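Local coordinates for protein 11R-lipoxygenase (Gersemia fruticosa, PDB 3VF1) that probably catalyses the calcium-dependent dioxygenation of polyunsaturated fatty acids, using a single non-heme iron, at residues 490-493 with 494-498; 368-371 with 372-375. All blocks are in the same frame, centred on the assembly; numbering follows the deposited sequence.

Interaction 1 (490-493 with 494-498). With FRU (beta-D-fructofuranose), chain C.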
# COMPACT_ATOMS: atom_id res chain seq x y z
N PHE A 490 4.34 11.59 18.67
CA PHE A 490 4.29 10.48 17.73
C PHE A 490 3.16 10.77 16.75
O PHE A 490 2.05 10.26 16.89
CB PHE A 490 4.02 9.18 18.50
CG PHE A 490 4.21 7.93 17.69
CD1 PHE A 490 4.58 7.97 16.36
CD2 PHE A 490 4.02 6.69 18.28
CE1 PHE A 490 4.74 6.80 15.63
CE2 PHE A 490 4.18 5.52 17.57
CZ PHE A 490 4.54 5.58 16.24
N TYR A 491 3.45 11.61 15.76
CA TYR A 491 2.41 12.17 14.90
C TYR A 491 1.75 11.12 14.00
O TYR A 491 0.56 11.21 13.72
CB TYR A 491 3.00 13.30 14.05
CG TYR A 491 3.60 14.40 14.90
CD1 TYR A 491 2.95 14.87 16.03
CD2 TYR A 491 4.83 14.96 14.57
CE1 TYR A 491 3.50 15.86 16.81
CE2 TYR A 491 5.39 15.95 15.35
CZ TYR A 491 4.72 16.40 16.47
OH TYR A 491 5.27 17.40 17.24
N TYR A 492 2.52 10.14 13.54
CA TYR A 492 1.95 9.04 12.77
C TYR A 492 0.85 8.35 13.57
O TYR A 492 -0.20 8.02 13.04
CB TYR A 492 3.01 8.01 12.40
CG TYR A 492 2.42 6.65 12.10
CD1 TYR A 492 2.23 5.72 13.11
CD2 TYR A 492 2.03 6.31 10.81
CE1 TYR A 492 1.68 4.48 12.85
CE2 TYR A 492 1.48 5.07 10.54
CZ TYR A 492 1.31 4.16 11.56
OH TYR A 492 0.76 2.93 11.30
N LYS A 493 1.12 8.13 14.86
CA LYS A 493 0.18 7.41 15.72
C LYS A 493 -1.12 8.19 15.89
O LYS A 493 -2.20 7.62 15.81
CB LYS A 493 0.82 7.14 17.08
CG LYS A 493 -0.14 6.63 18.14
CD LYS A 493 -0.68 7.75 19.02
CE LYS A 493 0.42 8.39 19.85
NZ LYS A 493 -0.09 9.44 20.77
N ASP A 494 -1.01 9.49 16.13
CA ASP A 494 -2.19 10.33 16.33
C ASP A 494 -3.07 10.35 15.08
O ASP A 494 -4.29 10.20 15.17
CB ASP A 494 -1.78 11.76 16.69
CG ASP A 494 -1.17 11.85 18.07
OD1 ASP A 494 -1.50 11.01 18.94
OD2 ASP A 494 -0.36 12.77 18.30
N ASP A 495 -2.44 10.53 13.92
CA ASP A 495 -3.18 10.64 12.67
C ASP A 495 -3.74 9.30 12.22
O ASP A 495 -4.88 9.21 11.76
CB ASP A 495 -2.28 11.23 11.57
CG ASP A 495 -1.79 12.63 11.91
OD1 ASP A 495 -2.47 13.32 12.70
OD2 ASP A 495 -0.73 13.03 11.38
N ALA A 496 -2.93 8.25 12.34
CA ALA A 496 -3.35 6.91 11.95
C ALA A 496 -4.55 6.44 12.77
O ALA A 496 -5.41 5.72 12.26
CB ALA A 496 -2.19 5.93 12.09
N LEU A 497 -4.60 6.84 14.04
CA LEU A 497 -5.68 6.42 14.92
C LEU A 497 -6.99 7.16 14.61
O LEU A 497 -8.07 6.60 14.79
CB LEU A 497 -5.30 6.63 16.39
CG LEU A 497 -4.33 5.60 16.97
CD1 LEU A 497 -3.99 5.94 18.41
CD2 LEU A 497 -4.92 4.19 16.89
N LEU A 498 -6.88 8.39 14.14
CA LEU A 498 -8.05 9.14 13.70
C LEU A 498 -8.64 8.50 12.45
O LEU A 498 -9.86 8.32 12.34
CB LEU A 498 -7.69 10.60 13.41
CG LEU A 498 -7.32 11.48 14.60
CD1 LEU A 498 -6.93 12.87 14.12
CD2 LEU A 498 -8.47 11.56 15.59
C1 FRU C . -4.55 8.83 20.32
C2 FRU C . -4.40 9.49 21.69
C3 FRU C . -5.19 10.79 21.76
C4 FRU C . -4.29 11.72 22.54
C5 FRU C . -2.89 11.18 22.28
C6 FRU C . -2.02 11.35 23.51
O1 FRU C . -4.10 9.71 19.32
O2 FRU C . -4.89 8.63 22.69
O3 FRU C . -6.43 10.61 22.42
O4 FRU C . -4.42 13.06 22.14
O5 FRU C . -3.04 9.82 21.92
O6 FRU C . -0.70 11.70 23.15

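Interaction 2 (368-371 with 372-375)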
# COMPACT_ATOMS: atom_id res chain seq x y z
N THR A 368 33.43 9.13 21.09
CA THR A 368 33.73 10.33 20.33
C THR A 368 32.52 10.70 19.48
O THR A 368 31.62 9.88 19.29
CB THR A 368 34.94 10.13 19.40
OG1 THR A 368 34.62 9.18 18.38
CG2 THR A 368 36.15 9.63 20.19
N GLU A 369 32.50 11.93 18.98
CA GLU A 369 31.37 12.42 18.21
C GLU A 369 31.26 11.71 16.87
O GLU A 369 30.16 11.38 16.42
CB GLU A 369 31.47 13.93 18.03
CG GLU A 369 31.47 14.69 19.34
CD GLU A 369 31.51 16.19 19.15
OE1 GLU A 369 31.55 16.65 17.99
OE2 GLU A 369 31.49 16.92 20.17
N TRP A 370 32.40 11.47 16.23
CA TRP A 370 32.41 10.75 14.95
C TRP A 370 31.99 9.30 15.14
O TRP A 370 31.27 8.75 14.31
CB TRP A 370 33.79 10.83 14.29
CG TRP A 370 34.04 12.13 13.59
CD1 TRP A 370 35.01 13.05 13.88
CD2 TRP A 370 33.29 12.67 12.49
NE1 TRP A 370 34.92 14.12 13.02
CE2 TRP A 370 33.87 13.91 12.16
CE3 TRP A 370 32.19 12.22 11.75
CZ2 TRP A 370 33.39 14.70 11.12
CZ3 TRP A 370 31.72 13.01 10.72
CH2 TRP A 370 32.31 14.24 10.41
N ASP A 371 32.44 8.68 16.22
CA ASP A 371 32.06 7.30 16.52
C ASP A 371 30.55 7.20 16.71
O ASP A 371 29.92 6.29 16.19
CB ASP A 371 32.77 6.80 17.79
CG ASP A 371 34.09 6.10 17.48
OD1 ASP A 371 34.54 6.15 16.32
OD2 ASP A 371 34.68 5.51 18.41
N TRP A 372 29.99 8.14 17.47
CA TRP A 372 28.56 8.14 17.73
C TRP A 372 27.76 8.29 16.44
O TRP A 372 26.74 7.64 16.25
CB TRP A 372 28.20 9.27 18.70
CG TRP A 372 26.73 9.36 18.98
CD1 TRP A 372 25.92 10.44 18.78
CD2 TRP A 372 25.89 8.31 19.50
NE1 TRP A 372 24.63 10.13 19.15
CE2 TRP A 372 24.59 8.84 19.59
CE3 TRP A 372 26.12 6.99 19.89
CZ2 TRP A 372 23.51 8.08 20.06
CZ3 TRP A 372 25.05 6.25 20.36
CH2 TRP A 372 23.77 6.79 20.44
N ILE A 373 28.24 9.15 15.54
CA ILE A 373 27.59 9.33 14.25
C ILE A 373 27.65 8.04 13.44
O ILE A 373 26.67 7.65 12.81
CB ILE A 373 28.24 10.48 13.45
CG1 ILE A 373 27.80 11.83 14.02
CG2 ILE A 373 27.86 10.39 11.98
CD1 ILE A 373 28.51 13.02 13.42
N MET A 374 28.79 7.37 13.47
CA MET A 374 28.95 6.10 12.77
C MET A 374 27.95 5.08 13.31
O MET A 374 27.26 4.41 12.55
CB MET A 374 30.38 5.57 12.94
CG MET A 374 30.60 4.17 12.37
SD MET A 374 30.48 4.10 10.56
CE MET A 374 32.09 4.72 10.09
N ALA A 375 27.87 4.98 14.63
CA ALA A 375 26.98 4.02 15.27
C ALA A 375 25.53 4.25 14.84
O ALA A 375 24.80 3.30 14.56
CB ALA A 375 27.10 4.11 16.79

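Interaction 1 (490-493 with 494-498)
The first turns of helix 491-514 form one wall of a glycan site, where Lys493 and Asp494 meet in a salt bridge and both hold the fructofuranose. Two kinks in the lysine chain, at chi2 (-95°) and chi3 (-65°), carry its ammonium past the helix start until NZ lies 2.8 Å from Asp494 OD1. It arrives on the syn side of the carboxylate, 32° out of its plane. OD1 is gripped twice, since the sugar hydroxyl O1 donates to Asp494 OD1 at 2.9 Å. Lys493 NZ in turn reaches the ring oxygen O5 of the fructose at 3.2 Å, and also donates to the carbonyl of Leu487. Beside this polar pair, Leu497 CD1 packs on fructose C1 at 3.5 Å and on Lys493 CD at 3.8 Å. With an alanine at position 493 the Asp494 carboxylate would probably lose its lysine counter-charge and the fructose O5 this donor. Elsewhere on the turn Ala496 CB sits over one face of the Tyr492 ring, a CH-pi contact 4.1 Å from the ring centroid, and backbone bonds such as Ala496 N to Tyr492 O (2.8 Å) run four residues back. Tyr492 OH is hydrogen-bonded to Gln574 and Asp495 forms a salt bridge with Arg676, while helix 475-481 packs against Tyr492, Lys493, Ala496 and Leu497, and helix 653-676 against Tyr491, Asp495 and Leu498.

Interaction 2 (368-371 with 372-375)
Backbone hydrogen bonds tie Thr368 to Trp372 and the three residues after each of them in the same four-residue step. Trp372 N donates to Thr368 O, Ile373 N to Glu369 O and Met374 N to Trp370 O, and the series closes with Ala375 N on Asp371 O at 2.9 Å. A side chain adds one more bond at the start: Thr368 OG1 accepts from Asp371 N at 3.1 Å, satisfying an amide that the first turn cannot itself serve. Thr368 is thus the N-cap of helix 369-410, the long lipoxygenase helix that further along carries the iron ligands His392 and His397. Apolar contact across the turn is modest. The Trp370 and Ile373 side chains run alongside each other in a common direction, Ile373 CD1 coming 4.1 Å from Trp370 CE3 on the six-membered part of the indole. Helix 609-615 packs on this pair as well, its Ile612 touching Trp370, Ile373 and Met374. Carbon also lies against backbone carbonyl oxygen, Trp372 CB being 3.5 Å from Thr368 O; with CG anti to the backbone N (chi1 178°), the Trp372 indole leaves the turn and packs on Pro346 and Ile349. Polar ends are met from outside: Trp372 NE1 by Asp254, and the two carboxylate oxygens of Asp371 by the backbone amides of Gly605 and Ser607.

Overall arrangement
Both interactions are the opening turns of helices in the lipoxygenase family region, built on the same four-residue backbone bonding, yet they share no element: their centres are 32 Å apart and their nearest atoms about 19 Å. Interaction 1 is mostly buried, with its centre about 17 Å from that of the chain, and the Tyr492 side chain is about 10 Å from that of the iron ligand His575. Interaction 2 is farther out, about 35 Å from the chain centre, and is partly exposed. Their chemistry differs: a lysine-aspartate pair serves a bound sugar at 490-498, whereas 368-375 has a threonine cap, apolar packing and side-chain bonds from Asp371 and Trp372 to neighbouring parts of the chain.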